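Local coordinates for hypothetical UPF0334 kinase-like protein AQ_1292 (Aquifex aeolicus, PDB 1YE8) that hydrolyses nucleoside triphosphates such as ATP, GTP, CTP, TTP and UTP to the diphosphate and phosphate, without acting as a kinase, at residues 47-61 / 73-87. Sequence-based numbering, arbitrary orientation.
Sequences FRIITTEGKKKIFSS and YGVNVQYFEELAIPI
The carbonyl of Phe59 receives the backbone N-H of Asn76, N to O 2.8 Å and nearly straight at 164°, just where strand 73-75 gives way to the helix. Asn76 serves both elements: while its backbone N-H holds the sheet, its side chain takes the N-cap position, OD1 accepting from Tyr79 N at 2.9 Å. Next along the antiparallel ladder comes the non-hydrogen-bonded pair Ser60 and Val75, then the hydrogen-bonded pair Ser61 and Gly74.

A classic bulge, Phe59 and Ser60 both facing Phe47, interrupts the hairpin here. The Phe59 ring rises between its own backbone N and carbonyl carbon (chi1 72°), with the Phe80 ring edge on its face: CD1 of Phe80 stands 3.7 Å above the centre of that ring, the planes at 50°. Phe118 makes a further edge-to-face pair with Phe80. At the sheet end, Phe47 repeats the T-shaped theme, its CE1 centred over the face of Tyr73, whose hydroxyl is hydrogen-bonded to Arg44 NE.

Farther along the helix, Leu83 spreads its two methyls: CD2 lies 3.6 Å from Lys56 N, and CD1 meets the aliphatic chain of Lys57. Ile49 CD1 reaches Ala84 CB at 3.6 Å.

Directional backbone bonds thus fix the strand, and the Asn76 side chain caps the helix start, whereas apolar and aromatic contacts seat the helix against the antiparallel sheet of this RecA-like fold.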
loop_
_atom_site.group_PDB
_atom_site.type_symbol
_atom_site.label_atom_id
_atom_site.label_comp_id
_atom_site.label_asym_id
_atom_site.label_seq_id
_atom_site.Cartn_x
_atom_site.Cartn_y
_atom_site.Cartn_z
ATOM N N PHE A 47 -10.759 -8.022 5.207
ATOM C CA PHE A 47 -9.457 -7.707 4.629
ATOM C C PHE A 47 -8.337 -8.108 5.573
ATOM O O PHE A 47 -8.424 -7.884 6.787
ATOM C CB PHE A 47 -9.357 -6.215 4.298
ATOM C CG PHE A 47 -10.404 -5.744 3.325
ATOM C CD1 PHE A 47 -11.661 -5.352 3.778
ATOM C CD2 PHE A 47 -10.143 -5.720 1.952
ATOM C CE1 PHE A 47 -12.641 -4.922 2.890
ATOM C CE2 PHE A 47 -11.127 -5.295 1.053
ATOM C CZ PHE A 47 -12.375 -4.896 1.532
ATOM N N ARG A 48 -7.268 -8.637 4.986
ATOM C CA ARG A 48 -6.115 -9.164 5.695
ATOM C C ARG A 48 -4.863 -8.411 5.260
ATOM O O ARG A 48 -4.601 -8.281 4.074
ATOM C CB ARG A 48 -5.958 -10.667 5.373
ATOM C CG ARG A 48 -5.001 -11.414 6.271
ATOM C CD ARG A 48 -4.837 -12.892 5.934
ATOM N NE ARG A 48 -5.929 -13.434 5.135
ATOM C CZ ARG A 48 -6.846 -14.304 5.569
ATOM N NH1 ARG A 48 -6.840 -14.754 6.819
ATOM N NH2 ARG A 48 -7.781 -14.726 4.738
ATOM N N ILE A 49 -4.088 -7.925 6.213
ATOM C CA ILE A 49 -2.764 -7.376 5.891
ATOM C C ILE A 49 -1.790 -8.547 5.794
ATOM O O ILE A 49 -1.827 -9.460 6.625
ATOM C CB ILE A 49 -2.307 -6.299 6.941
ATOM C CG1 ILE A 49 -0.883 -5.823 6.623
ATOM C CG2 ILE A 49 -2.449 -6.806 8.379
ATOM C CD1 ILE A 49 -0.458 -4.559 7.356
ATOM N N ILE A 50 -0.959 -8.551 4.753
ATOM C CA ILE A 50 0.058 -9.581 4.561
ATOM C C ILE A 50 1.373 -8.847 4.342
ATOM O O ILE A 50 1.458 -8.006 3.449
ATOM C CB ILE A 50 -0.283 -10.467 3.346
ATOM C CG1 ILE A 50 -1.676 -11.103 3.549
ATOM C CG2 ILE A 50 0.813 -11.521 3.151
ATOM C CD1 ILE A 50 -2.085 -12.172 2.532
ATOM N N THR A 51 2.382 -9.115 5.168
ATOM C CA THR A 51 3.669 -8.462 4.977
ATOM C C THR A 51 4.583 -9.218 4.026
ATOM O O THR A 51 4.343 -10.379 3.701
ATOM C CB THR A 51 4.407 -8.207 6.289
ATOM O OG1 THR A 51 4.940 -9.459 6.766
ATOM C CG2 THR A 51 3.455 -7.659 7.384
ATOM N N THR A 52 5.661 -8.564 3.615
ATOM C CA THR A 52 6.683 -9.221 2.817
ATOM C C THR A 52 7.434 -10.307 3.594
ATOM O O THR A 52 8.234 -11.023 2.981
ATOM C CB THR A 52 7.682 -8.198 2.289
ATOM O OG1 THR A 52 8.052 -7.300 3.345
ATOM C CG2 THR A 52 7.047 -7.330 1.183
ATOM N N GLU A 53 7.176 -10.453 4.898
ATOM C CA GLU A 53 7.722 -11.574 5.685
ATOM C C GLU A 53 6.703 -12.667 5.921
ATOM O O GLU A 53 6.974 -13.630 6.651
ATOM C CB GLU A 53 8.307 -11.096 7.023
ATOM C CG GLU A 53 9.517 -10.198 6.883
ATOM C CD GLU A 53 10.671 -10.801 6.086
ATOM O OE1 GLU A 53 10.787 -12.060 5.966
ATOM O OE2 GLU A 53 11.481 -10.005 5.576
ATOM N N GLY A 54 5.537 -12.549 5.296
ATOM C CA GLY A 54 4.527 -13.587 5.395
ATOM C C GLY A 54 3.677 -13.527 6.649
ATOM O O GLY A 54 2.893 -14.441 6.917
ATOM N N LYS A 55 3.786 -12.451 7.420
ATOM C CA LYS A 55 2.907 -12.278 8.567
ATOM C C LYS A 55 1.547 -11.803 8.069
ATOM O O LYS A 55 1.476 -10.974 7.159
ATOM C CB LYS A 55 3.493 -11.296 9.591
ATOM C CG LYS A 55 4.895 -11.646 10.095
ATOM C CD LYS A 55 4.956 -12.929 10.889
ATOM C CE LYS A 55 6.405 -13.193 11.306
ATOM N NZ LYS A 55 6.787 -12.406 12.503
ATOM N N LYS A 56 0.481 -12.353 8.640
ATOM C CA LYS A 56 -0.890 -12.094 8.189
ATOM C C LYS A 56 -1.842 -11.832 9.351
ATOM O O LYS A 56 -1.731 -12.462 10.411
ATOM C CB LYS A 56 -1.430 -13.273 7.369
ATOM C CG LYS A 56 -0.483 -13.804 6.317
ATOM C CD LYS A 56 -1.026 -15.047 5.654
ATOM C CE LYS A 56 0.036 -15.649 4.779
ATOM N NZ LYS A 56 0.437 -14.739 3.681
ATOM N N LYS A 57 -2.783 -10.911 9.160
ATOM C CA LYS A 57 -3.815 -10.662 10.162
ATOM C C LYS A 57 -5.029 -9.999 9.545
ATOM O O LYS A 57 -4.885 -9.021 8.794
ATOM C CB LYS A 57 -3.294 -9.781 11.300
ATOM C CG LYS A 57 -4.268 -9.702 12.481
ATOM C CD LYS A 57 -3.625 -9.119 13.728
ATOM C CE LYS A 57 -2.540 -10.003 14.275
ATOM N NZ LYS A 57 -3.076 -11.289 14.783
ATOM N N ILE A 58 -6.219 -10.507 9.870
ATOM C CA ILE A 58 -7.454 -9.827 9.494
ATOM C C ILE A 58 -7.596 -8.585 10.363
ATOM O O ILE A 58 -7.652 -8.674 11.593
ATOM C CB ILE A 58 -8.700 -10.735 9.661
ATOM C CG1 ILE A 58 -8.602 -11.930 8.706
ATOM C CG2 ILE A 58 -9.981 -9.929 9.384
ATOM C CD1 ILE A 58 -9.725 -12.977 8.880
ATOM N N PHE A 59 -7.647 -7.418 9.728
ATOM C CA PHE A 59 -7.818 -6.170 10.466
ATOM C C PHE A 59 -9.132 -5.445 10.187
ATOM O O PHE A 59 -9.443 -4.464 10.842
ATOM C CB PHE A 59 -6.633 -5.220 10.214
ATOM C CG PHE A 59 -6.606 -4.603 8.819
ATOM C CD1 PHE A 59 -5.985 -5.265 7.765
ATOM C CD2 PHE A 59 -7.169 -3.358 8.586
ATOM C CE1 PHE A 59 -5.937 -4.698 6.474
ATOM C CE2 PHE A 59 -7.146 -2.789 7.295
ATOM C CZ PHE A 59 -6.518 -3.470 6.240
ATOM N N SER A 60 -9.901 -5.920 9.213
ATOM C CA SER A 60 -11.187 -5.318 8.913
ATOM C C SER A 60 -12.128 -6.440 8.539
ATOM O O SER A 60 -11.764 -7.306 7.751
ATOM C CB SER A 60 -11.044 -4.344 7.747
ATOM O OG SER A 60 -12.298 -3.818 7.361
ATOM N N SER A 61 -13.329 -6.444 9.114
ATOM C CA SER A 61 -14.255 -7.551 8.884
ATOM C C SER A 61 -15.689 -7.130 9.142
ATOM O O SER A 61 -15.952 -6.314 10.027
ATOM C CB SER A 61 -13.921 -8.749 9.797
ATOM O OG SER A 61 -14.838 -9.838 9.621
ATOM N N TYR A 73 -17.925 -2.997 7.148
ATOM C CA TYR A 73 -16.647 -3.502 7.669
ATOM C C TYR A 73 -16.205 -2.730 8.901
ATOM O O TYR A 73 -16.017 -1.522 8.833
ATOM C CB TYR A 73 -15.561 -3.382 6.594
ATOM C CG TYR A 73 -15.846 -4.205 5.367
ATOM C CD1 TYR A 73 -15.505 -5.546 5.317
ATOM C CD2 TYR A 73 -16.504 -3.647 4.274
ATOM C CE1 TYR A 73 -15.798 -6.328 4.194
ATOM C CE2 TYR A 73 -16.790 -4.410 3.152
ATOM C CZ TYR A 73 -16.438 -5.746 3.122
ATOM O OH TYR A 73 -16.723 -6.513 2.015
ATOM N N GLY A 74 -16.019 -3.437 10.012
ATOM C CA GLY A 74 -15.445 -2.868 11.221
ATOM C C GLY A 74 -13.936 -2.982 11.161
ATOM O O GLY A 74 -13.411 -4.054 10.864
ATOM N N VAL A 75 -13.250 -1.869 11.397
ATOM C CA VAL A 75 -11.793 -1.821 11.327
ATOM C C VAL A 75 -11.175 -1.840 12.722
ATOM O O VAL A 75 -11.509 -1.010 13.592
ATOM C CB VAL A 75 -11.299 -0.567 10.579
ATOM C CG1 VAL A 75 -9.768 -0.523 10.537
ATOM C CG2 VAL A 75 -11.865 -0.529 9.161
ATOM N N ASN A 76 -10.277 -2.800 12.930
ATOM C CA ASN A 76 -9.513 -2.860 14.165
ATOM C C ASN A 76 -8.137 -2.250 13.921
ATOM O O ASN A 76 -7.239 -2.875 13.301
ATOM C CB ASN A 76 -9.412 -4.292 14.670
ATOM C CG ASN A 76 -8.815 -4.371 16.056
ATOM O OD1 ASN A 76 -7.814 -3.708 16.343
ATOM N ND2 ASN A 76 -9.423 -5.191 16.932
ATOM N N VAL A 77 -8.012 -0.997 14.350
ATOM C CA VAL A 77 -6.815 -0.206 14.106
ATOM C C VAL A 77 -5.589 -0.878 14.730
ATOM O O VAL A 77 -4.507 -0.871 14.143
ATOM C CB VAL A 77 -7.002 1.231 14.624
ATOM C CG1 VAL A 77 -5.665 1.987 14.683
ATOM C CG2 VAL A 77 -8.029 1.956 13.776
ATOM N N GLN A 78 -5.767 -1.449 15.921
ATOM C CA GLN A 78 -4.689 -2.108 16.646
ATOM C C GLN A 78 -4.196 -3.347 15.887
ATOM O O GLN A 78 -2.982 -3.564 15.768
ATOM C CB GLN A 78 -5.144 -2.453 18.073
ATOM C CG GLN A 78 -5.294 -1.215 18.995
ATOM C CD GLN A 78 -6.422 -0.247 18.577
ATOM O OE1 GLN A 78 -6.210 0.974 18.549
ATOM N NE2 GLN A 78 -7.610 -0.787 18.241
ATOM N N TYR A 79 -5.117 -4.137 15.330
ATOM C CA TYR A 79 -4.713 -5.298 14.551
ATOM C C TYR A 79 -3.929 -4.887 13.312
ATOM O O TYR A 79 -2.950 -5.528 12.957
ATOM C CB TYR A 79 -5.926 -6.115 14.100
ATOM C CG TYR A 79 -6.650 -6.880 15.199
ATOM C CD1 TYR A 79 -6.194 -6.883 16.518
ATOM C CD2 TYR A 79 -7.773 -7.633 14.884
ATOM C CE1 TYR A 79 -6.868 -7.616 17.513
ATOM C CE2 TYR A 79 -8.445 -8.368 15.857
ATOM C CZ TYR A 79 -7.992 -8.349 17.161
ATOM O OH TYR A 79 -8.696 -9.088 18.110
ATOM N N PHE A 80 -4.380 -3.817 12.662
ATOM C CA PHE A 80 -3.682 -3.311 11.492
ATOM C C PHE A 80 -2.273 -2.857 11.872
ATOM O O PHE A 80 -1.282 -3.245 11.240
ATOM C CB PHE A 80 -4.476 -2.163 10.856
ATOM C CG PHE A 80 -3.739 -1.465 9.752
ATOM C CD1 PHE A 80 -3.567 -2.097 8.535
ATOM C CD2 PHE A 80 -3.231 -0.185 9.925
ATOM C CE1 PHE A 80 -2.863 -1.476 7.486
ATOM C CE2 PHE A 80 -2.540 0.463 8.892
ATOM C CZ PHE A 80 -2.364 -0.192 7.667
ATOM N N GLU A 81 -2.183 -2.040 12.918
ATOM C CA GLU A 81 -0.912 -1.453 13.342
ATOM C C GLU A 81 0.089 -2.497 13.784
ATOM O O GLU A 81 1.283 -2.333 13.561
ATOM C CB GLU A 81 -1.139 -0.452 14.481
ATOM C CG GLU A 81 -1.769 0.847 14.019
ATOM C CD GLU A 81 -2.078 1.834 15.142
ATOM O OE1 GLU A 81 -2.041 1.462 16.337
ATOM O OE2 GLU A 81 -2.398 2.987 14.817
ATOM N N GLU A 82 -0.404 -3.576 14.392
ATOM C CA GLU A 82 0.458 -4.638 14.901
ATOM C C GLU A 82 1.422 -5.128 13.825
ATOM O O GLU A 82 2.584 -5.429 14.116
ATOM C CB GLU A 82 -0.399 -5.802 15.406
ATOM C CG GLU A 82 0.371 -6.854 16.182
ATOM C CD GLU A 82 -0.519 -7.968 16.694
ATOM O OE1 GLU A 82 -1.706 -7.699 16.982
ATOM O OE2 GLU A 82 -0.019 -9.114 16.806
ATOM N N LEU A 83 0.939 -5.221 12.584
ATOM C CA LEU A 83 1.752 -5.689 11.468
ATOM C C LEU A 83 2.273 -4.538 10.615
ATOM O O LEU A 83 3.424 -4.564 10.198
ATOM C CB LEU A 83 0.965 -6.685 10.594
ATOM C CG LEU A 83 1.004 -8.141 11.054
ATOM C CD1 LEU A 83 0.367 -8.328 12.430
ATOM C CD2 LEU A 83 0.338 -9.014 10.008
ATOM N N ALA A 84 1.444 -3.523 10.376
ATOM C CA ALA A 84 1.814 -2.453 9.438
ATOM C C ALA A 84 2.960 -1.594 9.946
ATOM O O ALA A 84 3.857 -1.245 9.188
ATOM C CB ALA A 84 0.621 -1.565 9.111
ATOM N N ILE A 85 2.922 -1.219 11.221
ATOM C CA ILE A 85 3.874 -0.216 11.691
ATOM C C ILE A 85 5.310 -0.759 11.750
ATOM O O ILE A 85 6.225 -0.131 11.194
ATOM C CB ILE A 85 3.404 0.457 13.007
ATOM C CG1 ILE A 85 2.018 1.098 12.805
ATOM C CG2 ILE A 85 4.441 1.502 13.465
ATOM C CD1 ILE A 85 1.927 2.165 11.687
ATOM N N PRO A 86 5.542 -1.917 12.375
ATOM C CA PRO A 86 6.926 -2.388 12.434
ATOM C C PRO A 86 7.497 -2.694 11.049
ATOM O O PRO A 86 8.670 -2.385 10.824
ATOM C CB PRO A 86 6.871 -3.618 13.346
ATOM C CG PRO A 86 5.449 -3.953 13.506
ATOM C CD PRO A 86 4.631 -2.750 13.188
ATOM N N ILE A 87 6.717 -3.257 10.129
ATOM C CA ILE A 87 7.298 -3.542 8.819
ATOM C C ILE A 87 7.600 -2.257 8.036
ATOM O O ILE A 87 8.619 -2.189 7.345
ATOM C CB ILE A 87 6.458 -4.567 8.001
ATOM C CG1 ILE A 87 7.301 -5.146 6.857
ATOM C CG2 ILE A 87 5.197 -3.951 7.428
ATOM C CD1 ILE A 87 8.410 -6.107 7.324
#